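Local coordinates for protein catechol 1,2-dioxygenase (Burkholderia ambifaria, PDB 5VXT) that probably catalyses the iron(III)-dependent intradiol ring cleavage of catechol by dioxygen, giving cis,cis-muconate, at residues G233-P236 with A237-H240; W264-F267 with A268-R272; A39-A42 with R43-Q46; Q314-E317 with R318-S322. One frame throughout, in Å; residues are numbered along the deposited sequence.

Contact 1: residues G233-P236 with A237-H240. With FE (Fe (III) ion), chain J; CAQ (catechol), chain K.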
loop_
_atom_site.group_PDB
_atom_site.type_symbol
_atom_site.label_atom_id
_atom_site.label_comp_id
_atom_site.label_asym_id
_atom_site.label_seq_id
_atom_site.Cartn_x
_atom_site.Cartn_y
_atom_site.Cartn_z
ATOM N N GLY B 233 3.919 -12.814 14.600
ATOM C CA GLY B 233 4.015 -11.368 14.649
ATOM C C GLY B 233 4.308 -10.805 16.029
ATOM O O GLY B 233 3.733 -9.787 16.426
ATOM N N ASN B 234 5.206 -11.449 16.768
ATOM C CA ASN B 234 5.506 -11.052 18.137
ATOM C C ASN B 234 6.894 -10.428 18.245
ATOM O O ASN B 234 7.803 -10.761 17.478
ATOM C CB ASN B 234 5.414 -12.254 19.075
ATOM C CG ASN B 234 4.061 -12.916 19.036
ATOM O OD1 ASN B 234 3.957 -14.132 18.869
ATOM N ND2 ASN B 234 3.010 -12.123 19.190
ATOM N N ARG B 235 7.048 -9.519 19.223
ATOM C CA ARG B 235 8.320 -8.945 19.638
ATOM C C ARG B 235 8.623 -9.357 21.076
ATOM O O ARG B 235 7.702 -9.564 21.872
ATOM C CB ARG B 235 8.335 -7.404 19.559
ATOM C CG ARG B 235 8.080 -6.798 18.190
ATOM C CD ARG B 235 8.872 -5.508 18.019
ATOM N NE ARG B 235 10.289 -5.774 18.213
ATOM C CZ ARG B 235 11.152 -4.912 18.733
ATOM N NH1 ARG B 235 10.748 -3.705 19.112
ATOM N NH2 ARG B 235 12.420 -5.269 18.883
ATOM N N PRO B 236 9.894 -9.495 21.435
ATOM C CA PRO B 236 10.241 -9.649 22.850
ATOM C C PRO B 236 9.995 -8.353 23.610
ATOM O O PRO B 236 9.875 -7.271 23.029
ATOM C CB PRO B 236 11.732 -9.998 22.810
ATOM C CG PRO B 236 12.215 -9.332 21.527
ATOM C CD PRO B 236 11.083 -9.524 20.565
ATOM N N ALA B 237 9.918 -8.474 24.939
ATOM C CA ALA B 237 9.724 -7.291 25.773
ATOM C C ALA B 237 10.897 -6.331 25.603
ATOM O O ALA B 237 12.059 -6.746 25.560
ATOM C CB ALA B 237 9.575 -7.695 27.245
ATOM N N HIS B 238 10.595 -5.041 25.507
ATOM C CA HIS B 238 11.621 -4.074 25.148
ATOM C C HIS B 238 11.185 -2.686 25.591
ATOM O O HIS B 238 10.024 -2.457 25.939
ATOM C CB HIS B 238 11.890 -4.080 23.643
ATOM C CG HIS B 238 10.701 -3.683 22.834
ATOM N ND1 HIS B 238 9.695 -4.569 22.514
ATOM C CD2 HIS B 238 10.337 -2.492 22.305
ATOM C CE1 HIS B 238 8.769 -3.944 21.810
ATOM N NE2 HIS B 238 9.135 -2.684 21.670
ATOM N N VAL B 239 12.145 -1.762 25.563
ATOM C CA VAL B 239 11.924 -0.355 25.884
ATOM C C VAL B 239 12.617 0.480 24.815
ATOM O O VAL B 239 13.773 0.212 24.478
ATOM C CB VAL B 239 12.461 0.003 27.286
ATOM C CG1 VAL B 239 12.251 1.468 27.576
ATOM C CG2 VAL B 239 11.780 -0.844 28.338
ATOM N N HIS B 240 11.917 1.491 24.291
ATOM C CA HIS B 240 12.432 2.381 23.253
ATOM C C HIS B 240 13.082 3.620 23.850
ATOM O O HIS B 240 12.645 4.124 24.886
ATOM C CB HIS B 240 11.305 2.851 22.340
ATOM C CG HIS B 240 10.669 1.765 21.535
ATOM N ND1 HIS B 240 11.091 1.446 20.263
ATOM C CD2 HIS B 240 9.630 0.939 21.809
ATOM C CE1 HIS B 240 10.341 0.468 19.787
ATOM N NE2 HIS B 240 9.447 0.142 20.703
HETATM FE FE FE J . 7.942 -1.233 20.870
HETATM C C1 CAQ K . 5.971 -2.871 15.951
HETATM C C2 CAQ K . 5.605 -2.478 17.237
HETATM C C3 CAQ K . 6.589 -2.086 18.133
HETATM O O3 CAQ K . 6.288 -1.691 19.396
HETATM C C4 CAQ K . 7.999 -2.096 17.703
HETATM O O4 CAQ K . 8.961 -1.719 18.580
HETATM C C5 CAQ K . 8.318 -2.493 16.411
HETATM C C6 CAQ K . 7.303 -2.880 15.542
#

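Contact 2: residues W264-F267 with A268-R272. With EDO (1,2-ethanediol), chain M.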
loop_
_atom_site.group_PDB
_atom_site.type_symbol
_atom_site.label_atom_id
_atom_site.label_comp_id
_atom_site.label_asym_id
_atom_site.label_seq_id
_atom_site.Cartn_x
_atom_site.Cartn_y
_atom_site.Cartn_z
ATOM N N TRP B 264 15.887 -13.625 20.256
ATOM C CA TRP B 264 16.489 -13.954 18.972
ATOM C C TRP B 264 15.464 -14.482 17.970
ATOM O O TRP B 264 15.822 -15.238 17.061
ATOM C CB TRP B 264 17.649 -14.931 19.162
ATOM C CG TRP B 264 18.794 -14.295 19.928
ATOM C CD1 TRP B 264 19.293 -14.690 21.141
ATOM C CD2 TRP B 264 19.547 -13.137 19.542
ATOM N NE1 TRP B 264 20.318 -13.855 21.520
ATOM C CE2 TRP B 264 20.495 -12.896 20.557
ATOM C CE3 TRP B 264 19.517 -12.286 18.433
ATOM C CZ2 TRP B 264 21.408 -11.839 20.493
ATOM C CZ3 TRP B 264 20.423 -11.235 18.372
ATOM C CH2 TRP B 264 21.352 -11.019 19.396
ATOM N N ASP B 265 14.204 -14.071 18.106
ATOM C CA ASP B 265 13.171 -14.382 17.111
ATOM C C ASP B 265 12.155 -13.237 17.064
ATOM O O ASP B 265 10.943 -13.439 17.148
ATOM C CB ASP B 265 12.503 -15.722 17.424
ATOM C CG ASP B 265 11.719 -16.282 16.235
ATOM O OD1 ASP B 265 10.990 -17.273 16.416
ATOM O OD2 ASP B 265 11.836 -15.739 15.114
ATOM N N ASP B 266 12.663 -12.010 16.941
ATOM C CA ASP B 266 11.852 -10.806 16.862
ATOM C C ASP B 266 11.269 -10.699 15.459
ATOM O O ASP B 266 12.005 -10.820 14.475
ATOM C CB ASP B 266 12.745 -9.598 17.169
ATOM C CG ASP B 266 12.028 -8.259 17.105
ATOM O OD1 ASP B 266 12.744 -7.244 17.244
ATOM O OD2 ASP B 266 10.798 -8.179 16.953
ATOM N N PHE B 267 9.954 -10.490 15.359
ATOM C CA PHE B 267 9.360 -10.401 14.023
ATOM C C PHE B 267 9.767 -9.130 13.292
ATOM O O PHE B 267 9.553 -9.047 12.076
ATOM C CB PHE B 267 7.827 -10.501 14.086
ATOM C CG PHE B 267 7.104 -9.167 14.068
ATOM C CD1 PHE B 267 6.491 -8.706 12.903
ATOM C CD2 PHE B 267 7.004 -8.400 15.217
ATOM C CE1 PHE B 267 5.814 -7.489 12.886
ATOM C CE2 PHE B 267 6.326 -7.187 15.207
ATOM C CZ PHE B 267 5.735 -6.732 14.036
ATOM N N ALA B 268 10.357 -8.162 13.994
ATOM C CA ALA B 268 10.810 -6.916 13.387
ATOM C C ALA B 268 12.330 -6.817 13.329
ATOM O O ALA B 268 12.867 -5.748 12.967
ATOM C CB ALA B 268 10.219 -5.726 14.143
ATOM N N TYR B 269 13.029 -7.894 13.696
ATOM C CA TYR B 269 14.460 -8.061 13.444
ATOM C C TYR B 269 15.303 -6.962 14.099
ATOM O O TYR B 269 16.324 -6.544 13.554
ATOM C CB TYR B 269 14.732 -8.132 11.939
ATOM C CG TYR B 269 13.902 -9.205 11.251
ATOM C CD1 TYR B 269 12.778 -8.889 10.493
ATOM C CD2 TYR B 269 14.240 -10.539 11.397
ATOM C CE1 TYR B 269 12.017 -9.909 9.873
ATOM C CE2 TYR B 269 13.507 -11.530 10.800
ATOM C CZ TYR B 269 12.394 -11.224 10.049
ATOM O OH TYR B 269 11.694 -12.275 9.475
ATOM N N ALA B 270 14.902 -6.517 15.296
ATOM C CA ALA B 270 15.485 -5.329 15.918
ATOM C C ALA B 270 16.468 -5.628 17.041
ATOM O O ALA B 270 17.091 -4.689 17.555
ATOM C CB ALA B 270 14.379 -4.422 16.474
ATOM N N THR B 271 16.619 -6.890 17.437
ATOM C CA THR B 271 17.497 -7.220 18.557
ATOM C C THR B 271 18.960 -7.053 18.166
ATOM O O THR B 271 19.377 -7.414 17.061
ATOM C CB THR B 271 17.232 -8.655 19.016
ATOM O OG1 THR B 271 15.874 -8.759 19.451
ATOM C CG2 THR B 271 18.156 -9.055 20.173
ATOM N N ARG B 272 19.747 -6.488 19.078
ATOM C CA ARG B 272 21.179 -6.370 18.878
ATOM C C ARG B 272 21.901 -6.824 20.141
ATOM O O ARG B 272 21.396 -6.661 21.249
ATOM C CB ARG B 272 21.567 -4.951 18.508
ATOM C CG ARG B 272 20.837 -4.459 17.272
ATOM C CD ARG B 272 21.410 -3.142 16.795
ATOM N NE ARG B 272 22.619 -3.374 16.022
ATOM C CZ ARG B 272 23.108 -2.522 15.133
ATOM N NH1 ARG B 272 22.498 -1.359 14.916
ATOM N NH2 ARG B 272 24.207 -2.842 14.463
HETATM C C1 EDO M . 16.567 -11.651 15.781
HETATM O O1 EDO M . 15.604 -10.986 16.600
HETATM C C2 EDO M . 17.087 -10.639 14.773
HETATM O O2 EDO M . 17.203 -9.377 15.441
#

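Contact 3: residues A39-A42 with R43-Q46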
loop_
_atom_site.group_PDB
_atom_site.type_symbol
_atom_site.label_atom_id
_atom_site.label_comp_id
_atom_site.label_asym_id
_atom_site.label_seq_id
_atom_site.Cartn_x
_atom_site.Cartn_y
_atom_site.Cartn_z
ATOM N N ALA B 39 6.512 19.897 -15.414
ATOM C CA ALA B 39 6.077 19.747 -14.033
ATOM C C ALA B 39 6.310 18.329 -13.523
ATOM O O ALA B 39 6.559 17.390 -14.288
ATOM C CB ALA B 39 4.609 20.119 -13.889
ATOM N N GLY B 40 6.211 18.184 -12.220
ATOM C CA GLY B 40 6.523 16.911 -11.615
ATOM C C GLY B 40 7.860 16.960 -10.904
ATOM O O GLY B 40 8.782 17.695 -11.291
ATOM N N ASN B 41 7.960 16.180 -9.837
ATOM C CA ASN B 41 9.169 16.072 -9.035
ATOM C C ASN B 41 10.056 14.987 -9.634
ATOM O O ASN B 41 9.654 13.819 -9.697
ATOM C CB ASN B 41 8.805 15.743 -7.589
ATOM C CG ASN B 41 10.009 15.620 -6.708
ATOM O OD1 ASN B 41 10.601 14.551 -6.607
ATOM N ND2 ASN B 41 10.395 16.720 -6.065
ATOM N N ALA B 42 11.258 15.373 -10.072
ATOM C CA ALA B 42 12.123 14.438 -10.791
ATOM C C ALA B 42 12.512 13.245 -9.924
ATOM O O ALA B 42 12.568 12.111 -10.412
ATOM C CB ALA B 42 13.374 15.153 -11.296
ATOM N N ARG B 43 12.801 13.478 -8.640
ATOM C CA ARG B 43 13.204 12.377 -7.767
ATOM C C ARG B 43 12.085 11.356 -7.611
ATOM O O ARG B 43 12.340 10.145 -7.599
ATOM C CB ARG B 43 13.625 12.920 -6.404
ATOM C CG ARG B 43 13.965 11.846 -5.357
ATOM C CD ARG B 43 15.115 10.926 -5.771
ATOM N NE ARG B 43 15.597 10.158 -4.623
ATOM C CZ ARG B 43 16.550 9.232 -4.668
ATOM N NH1 ARG B 43 17.129 8.940 -5.824
ATOM N NH2 ARG B 43 16.910 8.596 -3.550
ATOM N N THR B 44 10.839 11.823 -7.471
ATOM C CA THR B 44 9.713 10.896 -7.352
ATOM C C THR B 44 9.493 10.129 -8.654
ATOM O O THR B 44 9.208 8.924 -8.634
ATOM C CB THR B 44 8.450 11.665 -6.957
ATOM O OG1 THR B 44 8.664 12.295 -5.695
ATOM C CG2 THR B 44 7.244 10.740 -6.831
ATOM N N GLN B 45 9.631 10.812 -9.793
ATOM C CA GLN B 45 9.520 10.135 -11.084
ATOM C C GLN B 45 10.562 9.034 -11.217
ATOM O O GLN B 45 10.248 7.920 -11.658
ATOM C CB GLN B 45 9.667 11.147 -12.219
ATOM C CG GLN B 45 8.571 12.203 -12.252
ATOM C CD GLN B 45 8.945 13.406 -13.097
ATOM O OE1 GLN B 45 10.126 13.629 -13.396
ATOM N NE2 GLN B 45 7.947 14.208 -13.465
ATOM N N GLN B 46 11.806 9.329 -10.823
ATOM C CA GLN B 46 12.883 8.342 -10.880
ATOM C C GLN B 46 12.576 7.126 -10.006
ATOM O O GLN B 46 12.714 5.977 -10.447
ATOM C CB GLN B 46 14.208 8.986 -10.448
ATOM C CG GLN B 46 15.309 7.968 -10.180
ATOM C CD GLN B 46 16.497 8.543 -9.424
ATOM O OE1 GLN B 46 16.355 9.481 -8.648
ATOM N NE2 GLN B 46 17.673 7.972 -9.648
HETATM O O HOH W 1 10.580 13.554 -3.918
#

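Contact 4: residues Q314-E317 with R318-S322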
loop_
_atom_site.group_PDB
_atom_site.type_symbol
_atom_site.label_atom_id
_atom_site.label_comp_id
_atom_site.label_asym_id
_atom_site.label_seq_id
_atom_site.Cartn_x
_atom_site.Cartn_y
_atom_site.Cartn_z
ATOM N N GLN B 314 21.848 11.458 9.782
ATOM C CA GLN B 314 21.057 10.230 9.920
ATOM C C GLN B 314 19.751 10.405 10.689
ATOM O O GLN B 314 19.034 9.414 10.882
ATOM C CB GLN B 314 21.878 9.107 10.579
ATOM C CG GLN B 314 22.521 9.450 11.958
ATOM C CD GLN B 314 21.583 9.282 13.157
ATOM O OE1 GLN B 314 21.151 8.164 13.482
ATOM N NE2 GLN B 314 21.289 10.390 13.841
ATOM N N ILE B 315 19.415 11.621 11.130
ATOM C CA ILE B 315 18.116 11.855 11.752
ATOM C C ILE B 315 17.017 11.618 10.726
ATOM O O ILE B 315 17.172 11.916 9.536
ATOM C CB ILE B 315 18.036 13.280 12.336
ATOM C CG1 ILE B 315 16.762 13.458 13.170
ATOM C CG2 ILE B 315 18.100 14.323 11.234
ATOM C CD1 ILE B 315 16.761 14.714 14.064
ATOM N N VAL B 316 15.894 11.077 11.189
ATOM C CA VAL B 316 14.834 10.577 10.324
ATOM C C VAL B 316 13.557 11.346 10.624
ATOM O O VAL B 316 13.135 11.425 11.785
ATOM C CB VAL B 316 14.633 9.060 10.529
ATOM C CG1 VAL B 316 13.378 8.579 9.829
ATOM C CG2 VAL B 316 15.846 8.307 10.036
ATOM N N GLU B 317 12.938 11.895 9.579
ATOM C CA GLU B 317 11.626 12.520 9.671
ATOM C C GLU B 317 10.573 11.547 9.157
ATOM O O GLU B 317 10.688 11.038 8.033
ATOM C CB GLU B 317 11.575 13.826 8.872
ATOM C CG GLU B 317 12.439 14.936 9.432
ATOM C CD GLU B 317 12.064 15.291 10.856
ATOM O OE1 GLU B 317 12.949 15.233 11.740
ATOM O OE2 GLU B 317 10.878 15.611 11.093
ATOM N N ARG B 318 9.564 11.273 9.986
ATOM C CA ARG B 318 8.428 10.450 9.586
ATOM C C ARG B 318 7.208 10.887 10.384
ATOM O O ARG B 318 7.330 11.540 11.429
ATOM C CB ARG B 318 8.699 8.953 9.805
ATOM C CG ARG B 318 8.992 8.604 11.263
ATOM C CD ARG B 318 9.487 7.160 11.430
ATOM N NE ARG B 318 8.427 6.159 11.409
ATOM C CZ ARG B 318 8.614 4.868 11.692
ATOM N NH1 ARG B 318 9.820 4.428 12.035
ATOM N NH2 ARG B 318 7.597 4.009 11.639
ATOM N N LEU B 319 6.026 10.540 9.870
ATOM C CA LEU B 319 4.784 10.846 10.570
ATOM C C LEU B 319 4.808 10.231 11.962
ATOM O O LEU B 319 4.983 9.018 12.114
ATOM C CB LEU B 319 3.574 10.332 9.791
ATOM C CG LEU B 319 2.985 11.187 8.670
ATOM C CD1 LEU B 319 1.595 10.668 8.302
ATOM C CD2 LEU B 319 2.928 12.656 9.062
ATOM N N ARG B 320 4.643 11.073 12.980
ATOM C CA ARG B 320 4.654 10.634 14.367
ATOM C C ARG B 320 3.462 11.232 15.095
ATOM O O ARG B 320 3.116 12.400 14.886
ATOM C CB ARG B 320 5.963 11.033 15.067
ATOM C CG ARG B 320 7.169 10.198 14.636
ATOM C CD ARG B 320 8.462 11.007 14.739
ATOM N NE ARG B 320 9.666 10.240 14.406
ATOM C CZ ARG B 320 10.732 10.756 13.795
ATOM N NH1 ARG B 320 10.749 12.038 13.434
ATOM N NH2 ARG B 320 11.779 9.986 13.531
ATOM N N ALA B 321 2.829 10.422 15.939
ATOM C CA ALA B 321 1.711 10.882 16.745
ATOM C C ALA B 321 2.180 11.879 17.801
ATOM O O ALA B 321 3.358 11.928 18.162
ATOM C CB ALA B 321 1.019 9.701 17.428
ATOM N N SER B 322 1.231 12.675 18.299
ATOM C CA SER B 322 1.488 13.621 19.376
ATOM C C SER B 322 0.263 13.695 20.278
ATOM O O SER B 322 -0.862 13.424 19.848
ATOM C CB SER B 322 1.818 15.016 18.843
ATOM O OG SER B 322 0.651 15.644 18.347
#

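Contact 1: residues G233-P236 with A237-H240
Arg235 runs from the loop to the iron site and ends over the imidazole of His238, two side chains that cross at about a right angle. From CB, which lies 4.2 Å from His238 CE1, the chain is bent at chi2 and again at chi3. These bends carry CD over one face of the catechol ring, 3.5 Å from its carbon C4, and bring NH1 over the centre of the His238 ring, 3.2 Å from NE2. That close pair is not a hydrogen bond, because NE2 spends its lone pair on the iron; the guanidinium and ring planes stand 38° apart. The site is that of a non-haem iron(III) intradiol dioxygenase: His238 NE2 and His240 NE2 each bind the metal at 2.0 Å, Tyr178 supplies the third protein ligand, and catechol chelates through O3 and O4. NH1 also donates to catechol O4 at 2.7 Å, although the placing of that oxygen is less certain, and to Gln254. The other terminal nitrogen, NH2, forms a salt bridge to Asp266, which helps fix the rotation of the guanidinium. His238 is steadied from its other nitrogen. With CG set between the backbone N and the carbonyl carbon (chi1 63°), its ND1 donates to Pro236 O at 2.8 Å in a nearly straight bond (169°), with the oxygen close to the ring plane.

Contact 2: residues W264-F267 with A268-R272
With CG trans to the backbone N (chi1 179°), Asp266 swings its carboxylate over the start of segment 268-272; at Thr271, OG1 takes the place beside the backbone N (chi1 -61°), which leaves CG2 anti to that N and facing the indole of Trp264. Asp266 opens a type I beta turn that closes at Tyr269, whose N donates to Asp266 O at 3.2 Å. The carboxylate adds an Asx turn, OD2 taking the N-H of Ala268, two residues on, at 3.0 Å, while OD1 reaches just past the beta turn to the N-H of Ala270, also at 3.0 Å; both donors stand above the carboxylate plane. OD1 has a second, charged partner in Arg235 of the catechol pocket, whose positive charge probably favours the ionised carboxylate. The Tyr269 ring lies across the turn, with Asp266 O over one face and Phe267 O 3.4 Å from its CE1; it also packs on Leu22 of the second subunit. A 1,2-ethanediol, most likely a crystallisation additive, accepts from Asp266 N at its O1. Farther from the turn, Thr271 CG2 makes a CH-pi contact over the six-membered ring of Trp264, 3.9 Å from its centroid and 20° off the normal.

Contact 3: residues A39-A42 with R43-Q46
Asn41 lays its side-chain amide across the first turn of the helix, crossing Thr44 at about a right angle. It occupies the N-cap position: with chi1 at -180° the CG points away from its own N, and OD1 comes round to accept from Thr44 N at 2.9 Å, the donor lying in the carbonyl plane. A helix start leaves backbone N-H groups without an earlier carbonyl to meet, and this bond supplies an acceptor for one of them. A water donates to Asn41 OD1 at 2.9 Å and also bonds to Thr44 OG1. The regular helical pattern takes over at once, Asn41 O receiving Gln45 N at 3.0 Å and Ala42 O receiving Gln46 N. Gln45 reaches back along the incoming chain: its CG is 3.2 Å from Asn41 O, and its NE2 lies 3.6 Å from Gly40 CA. Within the helix, the bend of Arg43 at chi2 (60°) brings NH1 round to Gln46 OE1, to which it donates at 3.0 Å. Arg43 NH2 bonds to Leu62 O and forms a salt bridge to Glu68, both of the second subunit, where Thr44 OG1 also meets Arg228 and Gln45 NE2 meets Leu229. The cap starts helix 42-62, after the loop that follows helix 17-27, against helices 66-81 and 221-229 of the partner subunit, with a bound phosphatidylethanolamine touching Thr44.

Contact 4: residues Q314-E317 with R318-S322
Arg320 points its guanidinium back along the chain at the carbonyl of Val316, meeting it end-on with both terminal nitrogens. NH2 donates to Val316 O at 2.6 Å and NH1 to the same oxygen at 3.0 Å, making a bifurcated grip on one acceptor. The two donors arrive differently: NH1 lies in the carbonyl plane on a lone pair, whereas NH2 stands about 40° out of it. The oxygen itself sits close to the guanidinium plane, at its edge. An arm extended from CG to NE (chi3 177°) gives Arg320 the length to span the intervening residues. The backbone between Val316 and Arg320 is itself extended, and the bond pair closes a wide loop of backbone and side chain rather than a tight turn.

One face of the guanidinium is covered by Arg318 CG, 3.4 Å above its plane and toward the rim. The Arg318 chain then leaves in another direction, to a salt bridge with Glu95 and a cation-pi contact with Trp70 of the second subunit. Glu317 OE1 is 4.2 Å from Arg320 NH1, too far for a salt bridge, though its charge may still bias the guanidinium electrostatically. Arg320 NH2 has a charged partner in Glu120, so the group is held by an anion as well as by a carbonyl. Arg318 N is buried here without a hydrogen-bond partner.

This extended segment follows strand 295-303 and leads into the short, weakly bonded strand 321-322, which runs parallel to strand 125-126; on the way, Val316 packs on Trp70 in helix 66-81 of the second subunit.

Along the chain the order is contact 3, contact 1, contact 2, contact 4. Contacts 1 and 2 share the dioxygenase range and touch, their centres about 8 Å apart: contact 1, leading into strand 238-244, supplies iron ligands and pocket residues, and contact 2, between strands 251-256 and 280-282, backs it through Asp266 to Arg235, with the Ala268 side chain about 4 Å from the catechol. Contact 4, its centre about 20 Å from that of contact 1, belongs to the C-terminal chain and its small parallel sheet. Contact 3 opens helix 42-62, its centre about 38 Å from that of contact 1. Contacts 3 and 4 meet the second subunit extensively, and contact 2 touches it through Tyr269.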